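Local coordinates for CcbJ (Streptomyces caelestis, PDB 4HGZ), which probably transfers a methyl group from S-adenosyl-L-methionine to a nitrogen atom of its substrate, at residues P233-L236 with D237-N241. Residues are numbered along the deposited sequence; the frame is centred on the assembly and turned at random.
Sequences PAEL and DLMAN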
ATOM      1  N   PRO C 233     -22.687  -8.704   0.336  1.00 42.99           N
ATOM      2  CA  PRO C 233     -24.034  -8.382   0.808  1.00 39.80           C
ATOM      3  C   PRO C 233     -25.109  -8.426  -0.287  1.00 41.74           C
ATOM      4  O   PRO C 233     -26.157  -9.037  -0.092  1.00 45.24           O
ATOM      5  CB  PRO C 233     -23.867  -6.960   1.342  1.00 34.94           C
ATOM      6  CG  PRO C 233     -22.488  -6.989   1.926  1.00 31.85           C
ATOM      7  CD  PRO C 233     -21.667  -7.841   0.966  1.00 34.49           C
ATOM      8  N   ALA C 234     -24.865  -7.790  -1.426  1.00 33.90           N
ATOM      9  CA  ALA C 234     -25.888  -7.753  -2.470  1.00 30.51           C
ATOM     10  C   ALA C 234     -26.098  -9.120  -3.116  1.00 35.79           C
ATOM     11  O   ALA C 234     -27.221  -9.469  -3.479  1.00 46.27           O
ATOM     12  CB  ALA C 234     -25.572  -6.687  -3.525  1.00 21.97           C
ATOM     13  N   GLU C 235     -25.016  -9.880  -3.267  1.00 37.31           N
ATOM     14  CA  GLU C 235     -25.100 -11.253  -3.748  1.00 34.21           C
ATOM     15  C   GLU C 235     -25.889 -12.055  -2.721  1.00 40.97           C
ATOM     16  O   GLU C 235     -26.835 -12.764  -3.057  1.00 38.90           O
ATOM     17  CB  GLU C 235     -23.699 -11.850  -3.914  1.00 33.24           C
ATOM     18  CG  GLU C 235     -23.662 -13.318  -4.318  1.00 32.84           C
ATOM     19  CD  GLU C 235     -22.307 -13.988  -4.065  1.00 43.37           C
ATOM     20  OE1 GLU C 235     -21.357 -13.306  -3.613  1.00 47.33           O
ATOM     21  OE2 GLU C 235     -22.192 -15.210  -4.320  1.00 44.94           O
ATOM     22  N   LEU C 236     -25.500 -11.916  -1.456  1.00 36.44           N
ATOM     23  CA  LEU C 236     -26.146 -12.644  -0.372  1.00 38.78           C
ATOM     24  C   LEU C 236     -27.652 -12.397  -0.342  1.00 45.61           C
ATOM     25  O   LEU C 236     -28.448 -13.340  -0.242  1.00 46.58           O
ATOM     26  CB  LEU C 236     -25.525 -12.254   0.959  1.00 30.18           C
ATOM     27  CG  LEU C 236     -25.940 -13.098   2.157  1.00 40.13           C
ATOM     28  CD1 LEU C 236     -25.578 -14.562   1.921  1.00 34.54           C
ATOM     29  CD2 LEU C 236     -25.255 -12.547   3.408  1.00 29.70           C
ATOM     30  N   ASP C 237     -28.039 -11.130  -0.441  1.00 39.14           N
ATOM     31  CA  ASP C 237     -29.454 -10.758  -0.438  1.00 41.22           C
ATOM     32  C   ASP C 237     -30.213 -11.389  -1.609  1.00 43.77           C
ATOM     33  O   ASP C 237     -31.397 -11.727  -1.492  1.00 45.77           O
ATOM     34  CB  ASP C 237     -29.610  -9.233  -0.476  1.00 29.20           C
ATOM     35  CG  ASP C 237     -29.151  -8.560   0.816  1.00 52.35           C
ATOM     36  OD1 ASP C 237     -28.904  -9.263   1.834  1.00 49.13           O
ATOM     37  OD2 ASP C 237     -29.039  -7.317   0.810  1.00 57.79           O
ATOM     38  N   LEU C 238     -29.535 -11.545  -2.742  1.00 34.81           N
ATOM     39  CA  LEU C 238     -30.183 -12.136  -3.901  1.00 38.45           C
ATOM     40  C   LEU C 238     -30.329 -13.645  -3.678  1.00 40.13           C
ATOM     41  O   LEU C 238     -31.353 -14.246  -4.013  1.00 41.68           O
ATOM     42  CB  LEU C 238     -29.397 -11.824  -5.177  1.00 31.45           C
ATOM     43  CG  LEU C 238     -30.017 -12.356  -6.463  1.00 47.76           C
ATOM     44  CD1 LEU C 238     -31.461 -11.896  -6.548  1.00 34.58           C
ATOM     45  CD2 LEU C 238     -29.220 -11.924  -7.680  1.00 39.23           C
ATOM     46  N   MET C 239     -29.306 -14.247  -3.084  1.00 35.06           N
ATOM     47  CA  MET C 239     -29.370 -15.641  -2.698  1.00 40.65           C
ATOM     48  C   MET C 239     -30.571 -15.858  -1.785  1.00 47.20           C
ATOM     49  O   MET C 239     -31.376 -16.767  -2.004  1.00 48.13           O
ATOM     50  CB  MET C 239     -28.085 -16.049  -1.995  1.00 33.94           C
ATOM     51  CG  MET C 239     -26.893 -16.030  -2.904  1.00 38.85           C
ATOM     52  SD  MET C 239     -25.324 -15.930  -2.027  1.00 45.16           S
ATOM     53  CE  MET C 239     -25.389 -17.407  -1.010  1.00 26.96           C
ATOM     54  N   ALA C 240     -30.697 -15.006  -0.771  1.00 44.03           N
ATOM     55  CA  ALA C 240     -31.832 -15.083   0.135  1.00 40.51           C
ATOM     56  C   ALA C 240     -33.157 -15.031  -0.634  1.00 44.78           C
ATOM     57  O   ALA C 240     -34.063 -15.821  -0.370  1.00 41.44           O
ATOM     58  CB  ALA C 240     -31.766 -13.970   1.159  1.00 35.10           C
ATOM     59  N   ASN C 241     -33.280 -14.104  -1.580  1.00 38.74           N
ATOM     60  CA  ASN C 241     -34.509 -14.047  -2.367  1.00 46.77           C
ATOM     61  C   ASN C 241     -34.758 -15.387  -3.048  1.00 47.76           C
ATOM     62  O   ASN C 241     -35.830 -15.970  -2.914  1.00 49.07           O
ATOM     63  CB  ASN C 241     -34.494 -12.908  -3.394  1.00 39.36           C
ATOM     64  CG  ASN C 241     -34.340 -11.540  -2.751  1.00 55.25           C
ATOM     65  OD1 ASN C 241     -34.442 -11.405  -1.528  1.00 49.31           O
ATOM     66  ND2 ASN C 241     -34.086 -10.511  -3.575  1.00 43.40           N
TER
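Met-239 sends CG back along the helix, on the side of CB opposite its own carbonyl carbon (chi1 -67°), and a bend at chi3 (59°) turns CE toward Leu-236. Leu-236 holds CG beside its own carbonyl carbon (chi1 -170°), which lets CD1 reach that methyl. The thioether lies between one side chain a full turn earlier and another three residues back. Its SD is 3.9 Å from both CG and OE2 of Glu-235, so the sulfur lies along the chain and by one carboxylate oxygen. Its CE is 4.1 Å from CD1 of Leu-236, a plain apolar contact. Backbone bonds from i to i+4 tie the turns together. Met-239 N reaches Glu-235 O at 2.9 Å, and Ala-240 N binds Leu-236 O at 2.8 Å. Leu-238 N makes a bent hydrogen bond to Ala-234 O at 3.2 Å and a weak second one to Glu-235 O. On another side of the helix, Asp-237 N bonds to Pro-233 O at 2.8 Å. The Asp-237 carboxylate has a salt bridge to Arg-250 and a hydrogen bond to Tyr-270; Glu-235 OE2 has a salt bridge to Arg-229 and a hydrogen bond to Gln-146, while OE1 accepts from Gln-206 and Tyr-232 N. Met-239 packs on helix 146-159 and Leu-236 on strand 265-272; Ala-234 packs on Glu-235 and Leu-238 on Met-239 of a second subunit, with the reverse pairs, and Ala-234 O accepts from Gln-146 of that subunit. This short helix thus joins the methyltransferase sheet to a subunit interface, and the arginines probably keep its two acids ionised.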